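Local coordinates for Lin0431 protein (Listeria innocua, PDB 3LD7) that is of unknown function but represents, through the fragment described here, the NusG domain II family of small domains built mainly of beta strands, at residues 10-15 / 20-25; 41-46 / 52-57; 68-71 / 76-79. All coordinates share one frame; numbering follows the deposited sequence.

Interaction 1: residues 10-15 / 20-25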
ATOM      1  N   ALA A  10       4.755  -7.000   0.206  1.00 16.33           N
ATOM      2  CA  ALA A  10       3.529  -6.233   0.225  1.00 15.19           C
ATOM      3  C   ALA A  10       2.770  -6.477  -1.071  1.00 15.64           C
ATOM      4  O   ALA A  10       3.310  -6.288  -2.167  1.00 17.28           O
ATOM      5  CB  ALA A  10       3.835  -4.763   0.382  1.00 17.88           C
ATOM      6  N   ILE A  11       1.512  -6.891  -0.944  1.00 14.81           N
ATOM      7  CA  ILE A  11       0.654  -7.135  -2.092  1.00 16.48           C
ATOM      8  C   ILE A  11      -0.324  -5.974  -2.174  1.00 15.15           C
ATOM      9  O   ILE A  11      -1.106  -5.730  -1.249  1.00 15.57           O
ATOM     10  CB  ILE A  11      -0.110  -8.486  -1.968  1.00 16.96           C
ATOM     11  CG1 ILE A  11       0.836  -9.617  -1.549  1.00 20.93           C
ATOM     12  CG2 ILE A  11      -0.888  -8.798  -3.269  1.00 17.64           C
ATOM     13  CD1 ILE A  11       1.817  -9.968  -2.567  1.00 23.39           C
ATOM     14  N   ILE A  12      -0.261  -5.233  -3.265  1.00 14.44           N
ATOM     15  CA  ILE A  12      -1.108  -4.054  -3.439  1.00 13.50           C
ATOM     16  C   ILE A  12      -2.101  -4.297  -4.564  1.00 14.64           C
ATOM     17  O   ILE A  12      -1.700  -4.582  -5.701  1.00 14.28           O
ATOM     18  CB  ILE A  12      -0.237  -2.821  -3.769  1.00 14.72           C
ATOM     19  CG1 ILE A  12       0.811  -2.597  -2.657  1.00 16.47           C
ATOM     20  CG2 ILE A  12      -1.109  -1.581  -3.967  1.00 16.28           C
ATOM     21  CD1 ILE A  12       2.226  -3.128  -2.978  1.00 19.12           C
ATOM     22  N   SER A  13      -3.392  -4.179  -4.246  1.00 14.06           N
ATOM     23  CA  SER A  13      -4.484  -4.513  -5.165  0.51 14.23           C
ATOM     24  C   SER A  13      -5.443  -3.358  -5.336  1.00 13.77           C
ATOM     25  O   SER A  13      -5.584  -2.522  -4.445  1.00 14.09           O
ATOM     26  CB  SER A  13      -5.300  -5.680  -4.620  0.51 14.23           C
ATOM     27  OG  SER A  13      -4.523  -6.864  -4.555  0.51 15.24           O
ATOM     28  N   GLN A  14      -6.137  -3.358  -6.462  1.00 13.05           N
ATOM     29  CA  GLN A  14      -7.228  -2.422  -6.691  1.00 13.14           C
ATOM     30  C   GLN A  14      -8.393  -3.251  -7.245  1.00 14.44           C
ATOM     31  O   GLN A  14      -8.252  -3.948  -8.261  1.00 14.87           O
ATOM     32  CB  GLN A  14      -6.791  -1.372  -7.706  1.00 15.87           C
ATOM     33  CG  GLN A  14      -7.864  -0.392  -8.126  1.00 18.36           C
ATOM     34  CD  GLN A  14      -7.453   0.380  -9.393  1.00 21.04           C
ATOM     35  OE1 GLN A  14      -6.881  -0.190 -10.344  1.00 24.43           O
ATOM     36  NE2 GLN A  14      -7.763   1.664  -9.421  1.00 22.46           N
ATOM     37  N   ASN A  15      -9.531  -3.199  -6.546  1.00 16.72           N
ATOM     38  CA  ASN A  15     -10.680  -4.063  -6.828  1.00 21.17           C
ATOM     39  C   ASN A  15     -10.321  -5.551  -6.893  1.00 20.12           C
ATOM     40  O   ASN A  15     -10.845  -6.313  -7.726  1.00 22.28           O
ATOM     41  CB  ASN A  15     -11.439  -3.611  -8.064  1.00 25.79           C
ATOM     42  CG  ASN A  15     -12.857  -4.195  -8.117  1.00 30.75           C
ATOM     43  OD1 ASN A  15     -13.458  -4.506  -7.076  1.00 31.68           O
ATOM     44  ND2 ASN A  15     -13.385  -4.361  -9.324  1.00 34.87           N
ATOM     45  N   ARG A  20       0.866  -4.524  -7.767  1.00 15.73           N
ATOM     46  CA  ARG A  20       2.297  -4.768  -7.479  1.00 14.21           C
ATOM     47  C   ARG A  20       2.420  -5.782  -6.383  1.00 14.51           C
ATOM     48  O   ARG A  20       1.613  -5.770  -5.456  1.00 16.15           O
ATOM     49  CB  ARG A  20       3.010  -3.494  -6.989  1.00 14.82           C
ATOM     50  CG  ARG A  20       3.177  -2.411  -8.023  1.00 15.30           C
ATOM     51  CD  ARG A  20       4.347  -2.677  -9.022  1.00 16.80           C
ATOM     52  NE  ARG A  20       5.663  -2.719  -8.360  1.00 17.82           N
ATOM     53  CZ  ARG A  20       6.291  -1.647  -7.868  1.00 17.64           C
ATOM     54  NH1 ARG A  20       5.719  -0.446  -7.948  1.00 19.25           N
ATOM     55  NH2 ARG A  20       7.490  -1.762  -7.295  1.00 18.72           N
ATOM     56  N   GLU A  21       3.436  -6.645  -6.472  1.00 15.44           N
ATOM     57  CA  GLU A  21       3.881  -7.423  -5.309  1.00 15.87           C
ATOM     58  C   GLU A  21       5.304  -6.977  -5.039  1.00 16.25           C
ATOM     59  O   GLU A  21       6.167  -7.098  -5.913  1.00 17.97           O
ATOM     60  CB  GLU A  21       3.771  -8.946  -5.547  1.00 17.84           C
ATOM     61  CG  GLU A  21       2.349  -9.334  -5.986  1.00 19.33           C
ATOM     62  CD  GLU A  21       2.007 -10.829  -5.873  1.00 22.52           C
ATOM     63  OE1 GLU A  21       2.849 -11.621  -5.413  1.00 26.50           O
ATOM     64  OE2 GLU A  21       0.862 -11.218  -6.242  1.00 22.27           O
ATOM     65  N   ILE A  22       5.536  -6.414  -3.854  1.00 15.89           N
ATOM     66  CA  ILE A  22       6.787  -5.737  -3.564  1.00 16.52           C
ATOM     67  C   ILE A  22       7.476  -6.343  -2.352  1.00 16.53           C
ATOM     68  O   ILE A  22       7.042  -6.162  -1.210  1.00 17.57           O
ATOM     69  CB  ILE A  22       6.591  -4.221  -3.287  1.00 15.96           C
ATOM     70  CG1 ILE A  22       5.883  -3.518  -4.454  1.00 16.70           C
ATOM     71  CG2 ILE A  22       7.964  -3.592  -3.004  1.00 17.12           C
ATOM     72  CD1 ILE A  22       5.640  -2.017  -4.188  1.00 16.72           C
ATOM     73  N   PRO A  23       8.554  -7.083  -2.583  1.00 17.36           N
ATOM     74  CA  PRO A  23       9.325  -7.629  -1.460  1.00 17.72           C
ATOM     75  C   PRO A  23       9.962  -6.473  -0.698  1.00 17.65           C
ATOM     76  O   PRO A  23      10.664  -5.660  -1.311  1.00 20.72           O
ATOM     77  CB  PRO A  23      10.395  -8.488  -2.153  1.00 18.84           C
ATOM     78  CG  PRO A  23       9.795  -8.831  -3.451  1.00 20.51           C
ATOM     79  CD  PRO A  23       8.988  -7.635  -3.869  1.00 18.18           C
ATOM     80  N   LEU A  24       9.690  -6.376   0.604  1.00 17.73           N
ATOM     81  CA  LEU A  24      10.094  -5.208   1.371  1.00 17.80           C
ATOM     82  C   LEU A  24      11.418  -5.458   2.035  1.00 18.01           C
ATOM     83  O   LEU A  24      12.158  -4.519   2.296  1.00 18.75           O
ATOM     84  CB  LEU A  24       9.076  -4.865   2.464  1.00 18.27           C
ATOM     85  CG  LEU A  24       7.716  -4.395   1.951  1.00 17.72           C
ATOM     86  CD1 LEU A  24       6.760  -4.218   3.116  1.00 18.71           C
ATOM     87  CD2 LEU A  24       7.850  -3.123   1.123  1.00 18.19           C
ATOM     88  N   THR A  25      11.710  -6.722   2.313  1.00 19.39           N
ATOM     89  CA  THR A  25      12.879  -7.028   3.106  1.00 21.87           C
ATOM     90  C   THR A  25      14.152  -6.855   2.266  1.00 21.90           C
ATOM     91  O   THR A  25      14.357  -7.541   1.260  1.00 22.98           O
ATOM     92  CB  THR A  25      12.765  -8.429   3.725  1.00 22.31           C
ATOM     93  OG1 THR A  25      11.484  -8.551   4.383  1.00 22.38           O
ATOM     94  CG2 THR A  25      13.882  -8.640   4.722  1.00 24.58           C
TER

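Interaction 2: residues 41-46 / 52-57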
ATOM      1  N   GLN A  41     -10.326   9.613  -8.672  1.00 14.71           N
ATOM      2  CA  GLN A  41      -9.805   8.891  -7.527  1.00 14.86           C
ATOM      3  C   GLN A  41      -8.336   8.525  -7.713  1.00 14.35           C
ATOM      4  O   GLN A  41      -7.931   8.026  -8.780  1.00 16.38           O
ATOM      5  CB  GLN A  41     -10.604   7.610  -7.288  1.00 14.66           C
ATOM      6  CG  GLN A  41     -12.106   7.845  -7.146  1.00 16.82           C
ATOM      7  CD  GLN A  41     -12.907   6.613  -7.528  1.00 26.06           C
ATOM      8  OE1 GLN A  41     -13.972   6.711  -8.109  1.00 29.63           O
ATOM      9  NE2 GLN A  41     -12.384   5.440  -7.181  1.00 30.12           N
ATOM     10  N   TYR A  42      -7.531   8.782  -6.692  1.00 13.80           N
ATOM     11  CA  TYR A  42      -6.161   8.306  -6.715  1.00 13.51           C
ATOM     12  C   TYR A  42      -5.682   7.924  -5.328  1.00 13.65           C
ATOM     13  O   TYR A  42      -6.238   8.364  -4.322  1.00 14.76           O
ATOM     14  CB  TYR A  42      -5.207   9.369  -7.311  1.00 14.68           C
ATOM     15  CG  TYR A  42      -4.904  10.502  -6.350  1.00 15.90           C
ATOM     16  CD1 TYR A  42      -5.770  11.572  -6.230  1.00 17.66           C
ATOM     17  CD2 TYR A  42      -3.757  10.494  -5.568  1.00 16.84           C
ATOM     18  CE1 TYR A  42      -5.531  12.599  -5.343  1.00 19.31           C
ATOM     19  CE2 TYR A  42      -3.495  11.521  -4.677  1.00 20.11           C
ATOM     20  CZ  TYR A  42      -4.391  12.582  -4.577  1.00 21.41           C
ATOM     21  OH  TYR A  42      -4.160  13.622  -3.700  1.00 25.84           O
ATOM     22  N   ASN A  43      -4.627   7.119  -5.291  1.00 13.18           N
ATOM     23  CA  ASN A  43      -3.877   6.847  -4.064  1.00 12.72           C
ATOM     24  C   ASN A  43      -2.419   6.876  -4.409  1.00 14.47           C
ATOM     25  O   ASN A  43      -1.960   6.113  -5.283  1.00 15.77           O
ATOM     26  CB  ASN A  43      -4.210   5.467  -3.441  1.00 14.50           C
ATOM     27  CG  ASN A  43      -5.665   5.363  -2.979  1.00 14.46           C
ATOM     28  OD1 ASN A  43      -6.006   5.526  -1.780  1.00 19.63           O
ATOM     29  ND2 ASN A  43      -6.508   5.077  -3.895  1.00 12.35           N
ATOM     30  N   LEU A  44      -1.688   7.743  -3.721  1.00 14.76           N
ATOM     31  CA  LEU A  44      -0.243   7.836  -3.889  1.00 13.52           C
ATOM     32  C   LEU A  44       0.407   6.906  -2.885  1.00 13.10           C
ATOM     33  O   LEU A  44       0.338   7.137  -1.672  1.00 15.17           O
ATOM     34  CB  LEU A  44       0.214   9.265  -3.673  1.00 16.47           C
ATOM     35  CG  LEU A  44       1.702   9.549  -3.862  1.00 18.92           C
ATOM     36  CD1 LEU A  44       2.207   9.090  -5.227  1.00 20.84           C
ATOM     37  CD2 LEU A  44       1.924  11.023  -3.666  1.00 20.29           C
HETATM   38  N   MSE A  45       0.973   5.812  -3.394  1.00 13.64           N
HETATM   39  CA  MSE A  45       1.620   4.804  -2.571  1.00 13.44           C
HETATM   40  C   MSE A  45       3.083   5.146  -2.405  1.00 14.59           C
HETATM   41  O   MSE A  45       3.712   5.662  -3.332  1.00 15.94           O
HETATM   42  CB  MSE A  45       1.522   3.439  -3.276  1.00 15.15           C
HETATM   43  CG  MSE A  45       0.096   3.080  -3.704  1.00 16.36           C
HETATM   44 SE   MSE A  45      -1.224   3.130  -2.281  0.81 19.59          SE
HETATM   45  CE  MSE A  45      -0.284   1.971  -0.982  1.00 20.64           C
ATOM     46  N   GLU A  46       3.629   4.817  -1.242  1.00 14.24           N
ATOM     47  CA  GLU A  46       5.022   5.116  -0.954  1.00 14.58           C
ATOM     48  C   GLU A  46       5.648   3.935  -0.259  1.00 14.27           C
ATOM     49  O   GLU A  46       5.134   3.449   0.750  1.00 14.60           O
ATOM     50  CB  GLU A  46       5.140   6.374  -0.069  1.00 14.86           C
ATOM     51  CG  GLU A  46       6.582   6.770   0.208  1.00 16.49           C
ATOM     52  CD  GLU A  46       6.693   7.995   1.111  1.00 20.19           C
ATOM     53  OE1 GLU A  46       5.648   8.477   1.602  1.00 21.37           O
ATOM     54  OE2 GLU A  46       7.821   8.485   1.319  1.00 21.99           O
ATOM     55  N   ILE A  52       5.682   0.530   3.977  1.00 15.48           N
ATOM     56  CA  ILE A  52       4.802   1.028   2.933  1.00 15.84           C
ATOM     57  C   ILE A  52       3.642   1.805   3.550  1.00 14.77           C
ATOM     58  O   ILE A  52       3.200   1.492   4.662  1.00 15.45           O
ATOM     59  CB  ILE A  52       4.285  -0.138   2.054  1.00 16.01           C
ATOM     60  CG1 ILE A  52       3.493   0.382   0.849  1.00 16.71           C
ATOM     61  CG2 ILE A  52       3.514  -1.169   2.891  1.00 16.51           C
ATOM     62  CD1 ILE A  52       3.148  -0.721  -0.158  1.00 18.39           C
ATOM     63  N   ARG A  53       3.161   2.822   2.843  1.00 13.49           N
ATOM     64  CA  ARG A  53       1.957   3.535   3.268  1.00 12.47           C
ATOM     65  C   ARG A  53       1.235   4.104   2.076  1.00 13.05           C
ATOM     66  O   ARG A  53       1.800   4.196   0.975  1.00 14.63           O
ATOM     67  CB  ARG A  53       2.290   4.707   4.203  1.00 14.70           C
ATOM     68  CG  ARG A  53       3.004   5.880   3.524  1.00 15.63           C
ATOM     69  CD  ARG A  53       3.193   7.059   4.467  1.00 15.59           C
ATOM     70  NE  ARG A  53       4.041   8.080   3.874  1.00 17.01           N
ATOM     71  CZ  ARG A  53       4.480   9.151   4.524  1.00 18.84           C
ATOM     72  NH1 ARG A  53       4.102   9.380   5.787  1.00 22.51           N
ATOM     73  NH2 ARG A  53       5.298   9.991   3.912  1.00 20.16           N
ATOM     74  N   ILE A  54      -0.012   4.511   2.304  1.00 14.04           N
ATOM     75  CA  ILE A  54      -0.646   5.456   1.397  1.00 14.74           C
ATOM     76  C   ILE A  54      -0.210   6.836   1.858  1.00 15.48           C
ATOM     77  O   ILE A  54      -0.563   7.282   2.958  1.00 17.86           O
ATOM     78  CB  ILE A  54      -2.162   5.379   1.383  1.00 13.66           C
ATOM     79  CG1 ILE A  54      -2.658   3.959   1.061  1.00 14.90           C
ATOM     80  CG2 ILE A  54      -2.718   6.416   0.383  1.00 15.70           C
ATOM     81  CD1 ILE A  54      -4.176   3.799   1.324  1.00 18.09           C
ATOM     82  N   LYS A  55       0.606   7.502   1.043  1.00 14.97           N
ATOM     83  CA  LYS A  55       1.115   8.810   1.420  1.00 16.84           C
ATOM     84  C   LYS A  55       0.013   9.857   1.386  1.00 17.65           C
ATOM     85  O   LYS A  55      -0.093  10.711   2.293  1.00 18.80           O
ATOM     86  CB  LYS A  55       2.264   9.228   0.489  1.00 18.30           C
ATOM     87  CG  LYS A  55       2.823  10.610   0.815  1.00 21.15           C
ATOM     88  CD  LYS A  55       4.049  10.935  -0.014  1.00 24.78           C
ATOM     89  CE  LYS A  55       4.623  12.302   0.395  1.00 29.67           C
ATOM     90  NZ  LYS A  55       5.879  12.628  -0.313  1.00 32.82           N
ATOM     91  N   GLU A  56      -0.823   9.784   0.362  1.00 17.33           N
ATOM     92  CA  GLU A  56      -1.843  10.794   0.167  1.00 18.71           C
ATOM     93  C   GLU A  56      -2.886  10.227  -0.759  1.00 16.86           C
ATOM     94  O   GLU A  56      -2.575   9.423  -1.641  1.00 16.45           O
ATOM     95  CB  GLU A  56      -1.183  12.039  -0.436  1.00 23.32           C
ATOM     96  CG  GLU A  56      -2.091  13.099  -0.952  1.00 31.19           C
ATOM     97  CD  GLU A  56      -1.353  14.006  -1.931  1.00 36.14           C
ATOM     98  OE1 GLU A  56      -0.216  14.418  -1.629  1.00 38.69           O
ATOM     99  OE2 GLU A  56      -1.889  14.268  -3.017  1.00 38.20           O
ATOM    100  N   ASP A  57      -4.137  10.624  -0.556  1.00 15.91           N
ATOM    101  CA  ASP A  57      -5.201  10.242  -1.475  1.00 15.09           C
ATOM    102  C   ASP A  57      -6.365  11.197  -1.331  1.00 15.08           C
ATOM    103  O   ASP A  57      -6.371  12.016  -0.397  1.00 15.92           O
ATOM    104  CB  ASP A  57      -5.618   8.749  -1.351  1.00 15.54           C
ATOM    105  CG  ASP A  57      -6.348   8.420  -0.077  1.00 16.65           C
ATOM    106  OD1 ASP A  57      -7.234   9.199   0.352  1.00 17.92           O
ATOM    107  OD2 ASP A  57      -6.085   7.314   0.458  1.00 18.04           O
TER
HETATM  108  O   HOH W   1      -5.796  14.765  -1.988  1.00 52.22           O
HETATM  109  O   HOH W   2       7.761  11.299   1.123  1.00 30.80           O

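Interaction 3: residues 68-71 / 76-79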
ATOM      1  N   GLY A  68      -1.322   4.838   8.208  1.00 20.66           N
ATOM      2  CA  GLY A  68       0.101   5.136   8.192  1.00 19.73           C
ATOM      3  C   GLY A  68       0.974   3.991   7.720  1.00 16.75           C
ATOM      4  O   GLY A  68       0.550   3.139   6.939  1.00 18.24           O
ATOM      5  N   TRP A  69       2.205   3.974   8.203  1.00 18.94           N
ATOM      6  CA  TRP A  69       3.186   3.003   7.754  1.00 19.11           C
ATOM      7  C   TRP A  69       2.938   1.590   8.256  1.00 18.25           C
ATOM      8  O   TRP A  69       2.603   1.381   9.434  1.00 22.15           O
ATOM      9  CB  TRP A  69       4.580   3.391   8.221  1.00 20.03           C
ATOM     10  CG  TRP A  69       5.150   4.649   7.676  1.00 20.57           C
ATOM     11  CD1 TRP A  69       5.320   5.828   8.347  1.00 21.89           C
ATOM     12  CD2 TRP A  69       5.706   4.849   6.365  1.00 19.07           C
ATOM     13  NE1 TRP A  69       5.926   6.758   7.533  1.00 22.34           N
ATOM     14  CE2 TRP A  69       6.191   6.182   6.318  1.00 20.36           C
ATOM     15  CE3 TRP A  69       5.841   4.038   5.234  1.00 18.34           C
ATOM     16  CZ2 TRP A  69       6.772   6.731   5.170  1.00 19.80           C
ATOM     17  CZ3 TRP A  69       6.449   4.584   4.081  1.00 19.69           C
ATOM     18  CH2 TRP A  69       6.900   5.920   4.065  1.00 19.63           C
ATOM     19  N   LYS A  70       3.163   0.619   7.371  1.00 18.01           N
ATOM     20  CA  LYS A  70       3.043  -0.795   7.719  1.00 18.60           C
ATOM     21  C   LYS A  70       4.278  -1.544   7.257  1.00 19.93           C
ATOM     22  O   LYS A  70       4.921  -1.156   6.275  1.00 19.77           O
ATOM     23  CB  LYS A  70       1.785  -1.413   7.105  1.00 19.67           C
ATOM     24  CG  LYS A  70       0.505  -0.774   7.572  1.00 19.40           C
ATOM     25  CD  LYS A  70       0.247  -1.037   9.047  1.00 20.87           C
ATOM     26  CE  LYS A  70      -1.061  -0.364   9.462  1.00 24.18           C
ATOM     27  NZ  LYS A  70      -1.378  -0.635  10.900  1.00 26.09           N
ATOM     28  N   SER A  71       4.634  -2.610   7.962  1.00 21.73           N
ATOM     29  CA  SER A  71       5.866  -3.313   7.633  1.00 22.37           C
ATOM     30  C   SER A  71       5.911  -4.771   8.075  1.00 22.85           C
ATOM     31  O   SER A  71       6.822  -5.504   7.695  1.00 24.20           O
ATOM     32  CB  SER A  71       7.069  -2.577   8.232  1.00 23.24           C
ATOM     33  OG  SER A  71       7.055  -2.684   9.653  1.00 27.82           O
ATOM     34  N   THR A  76      -2.193  -4.695   7.272  1.00 18.60           N
ATOM     35  CA  THR A  76      -2.967  -4.297   6.102  1.00 16.32           C
ATOM     36  C   THR A  76      -3.196  -2.809   6.068  1.00 16.35           C
ATOM     37  O   THR A  76      -3.100  -2.121   7.096  1.00 17.94           O
ATOM     38  CB  THR A  76      -4.356  -4.978   6.095  1.00 18.43           C
ATOM     39  OG1 THR A  76      -5.081  -4.637   7.296  1.00 21.76           O
ATOM     40  CG2 THR A  76      -4.211  -6.484   6.013  1.00 20.24           C
ATOM     41  N   ILE A  77      -3.490  -2.318   4.872  1.00 15.92           N
ATOM     42  CA  ILE A  77      -3.984  -0.958   4.687  1.00 14.39           C
ATOM     43  C   ILE A  77      -5.178  -1.045   3.778  1.00 14.93           C
ATOM     44  O   ILE A  77      -5.173  -1.792   2.806  1.00 15.14           O
ATOM     45  CB  ILE A  77      -2.936  -0.035   4.006  1.00 14.44           C
ATOM     46  CG1 ILE A  77      -1.628  -0.044   4.792  1.00 17.29           C
ATOM     47  CG2 ILE A  77      -3.472   1.409   3.909  1.00 17.33           C
ATOM     48  CD1 ILE A  77      -0.465   0.624   4.039  1.00 18.82           C
ATOM     49  N   VAL A  78      -6.237  -0.320   4.088  1.00 14.01           N
ATOM     50  CA  VAL A  78      -7.387  -0.377   3.200  1.00 15.96           C
ATOM     51  C   VAL A  78      -7.892   1.015   2.881  1.00 14.76           C
ATOM     52  O   VAL A  78      -7.988   1.885   3.765  1.00 16.18           O
ATOM     53  CB  VAL A  78      -8.502  -1.218   3.788  1.00 20.96           C
ATOM     54  CG1 VAL A  78      -8.876  -0.655   5.111  1.00 25.20           C
ATOM     55  CG2 VAL A  78      -9.689  -1.250   2.847  1.00 24.25           C
ATOM     56  N   CYS A  79      -8.190   1.238   1.608  1.00 14.49           N
ATOM     57  CA  CYS A  79      -8.915   2.433   1.193  1.00 13.96           C
ATOM     58  C   CYS A  79     -10.152   1.922   0.515  1.00 13.01           C
ATOM     59  O   CYS A  79     -10.143   1.601  -0.674  1.00 14.23           O
ATOM     60  CB  CYS A  79      -8.107   3.326   0.235  1.00 14.92           C
ATOM     61  SG  CYS A  79      -9.082   4.765  -0.311  1.00 18.01           S
TER
HETATM   62  O   HOH W   3      -2.643  -3.244   9.946  1.00 29.22           O

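Interaction 1: residues 10-15 / 20-25
I11 carries CG1 beside its backbone N and folds CD1 back at chi2 (-68°), which lays this methyl along the side chain of E21. E21 also sets CG beside its N and then runs extended, which keeps the two side chains side by side and pointing the same way. I11 CD1 is 3.5 Å from E21 CG and 3.4 Å from E21 CD. The backbones form the antiparallel hairpin of strands 8-14 and 17-23. A10 and I22 exchange two hydrogen bonds, A10 N to I22 O and I22 N to A10 O, each 2.8 Å. I12 N donates to R20 O at 2.9 Å. The return bond from R20 N to I12 O is longer, 3.3 Å. A10, I12, R20 and I22 share the other face. There the methyls I12 CD1 and I22 CD1 meet at 3.8 Å. A10 CB touches L24 CD1 at 4.0 Å. I22 CD1 also lies over one face of the R20 guanidinium, toward its rim, and R20 NH1 forms a salt bridge with E31. The hairpin is thus two-sided: A10, I12, I22 and L24 give an apolar, buried surface with R20 at its margin, while the carboxylate of E21 keeps to the exposed side.

Interaction 2: residues 41-46 / 52-57
E46 and R53 reach out side by side from a hydrogen-bonded pair of the antiparallel hairpin 42-48/51-57. E46 CB lies 4.1 Å from K55 CB. CG is anti to the backbone N (chi1 -177°), and the extended chain brings CD beside the edge of the R53 guanidinium. OE1 accepts from both R53 NE and R53 NH2, each at 2.8 Å, in a side-on salt bridge. NH2 comes on the syn side of the carboxylate, NE from above its plane. K55 CD packs on E46 OE1 at 3.3 Å. OE2 takes a bond from a water at 2.8 Å, and that water accepts from K55 NZ. The two bonds to OE1 and the water on OE2 together limit the turning of the carboxylate. In a classic beta bulge K55 N donates to L44 O while L44 N donates to E56 O. At the far end Y42 OH donates a very short bond of 2.5 Å to E56 OE2, with ring and carboxylate planes 84° apart. D57 CA sits over a face of the Y42 ring in a CH-pi contact, 4.2 Å from the centroid. On the face away from E46 and R53, CE of the selenomethionine M45 meets I54 CG1 at 3.7 Å. This inner side packs on strands 76-79 and 84-90. Strand 30-36 pairs with strand 42-48, and W69, in the loop after helix 63-67, lies against E46 and R53.

Interaction 3: residues 68-71 / 76-79
K70 NZ and T76 N both donate to one water, each at 3.1 Å, and this water ties a loop to the start of a strand. The loop follows helix 63-67 and leads into strand 76-79, an outermost strand of the four-stranded antiparallel sheet in this NusG domain II family domain. After the helix the chain turns at G68, whose phi is positive (71°). The W69 ring lies in a cation-pi contact with R51, on the other sheet. K70 points toward strand 76-79. Its chain bends at chi2 (-67°) and is straight beyond; this bend swings it across I77 and along the carbonyl of T76 to the water. K70 CE comes to 3.6 Å from T76 O. The aliphatic part of the lysine therefore packs on the strand, while its amino group donates to the bridging water. The side chain also touches D75. The K70 and I77 side chains cross at an angle. I77 is buried, and its side chain also touches I54 and V86. K70 CG lies 3.6 Å from I77 CG1, and the methyl beyond it, I77 CD1, reaches G68 O at 4.0 Å.

Interactions 1 and 2 are antiparallel hairpins, one from each sheet of the domain. Their apolar faces meet where I52 CD1 packs on I12 CD1 and A10 CB. Interaction 3 is smaller and less regular: a loop lies beside strand 76-79, in the same sheet as interaction 1. It touches interaction 2 through a probable hydrogen bond from K70 N to I52 O. Chemistry follows place. All three mix buried and more exposed residues. The inner faces are largely aliphatic, with N43 and D57 as buried polar residues in interaction 2. Outward, interaction 2 gathers acids, bases and a tyrosine, interaction 1 is plainer and mostly backbone-bonded, and interaction 3 combines lysine packing with a bridging water.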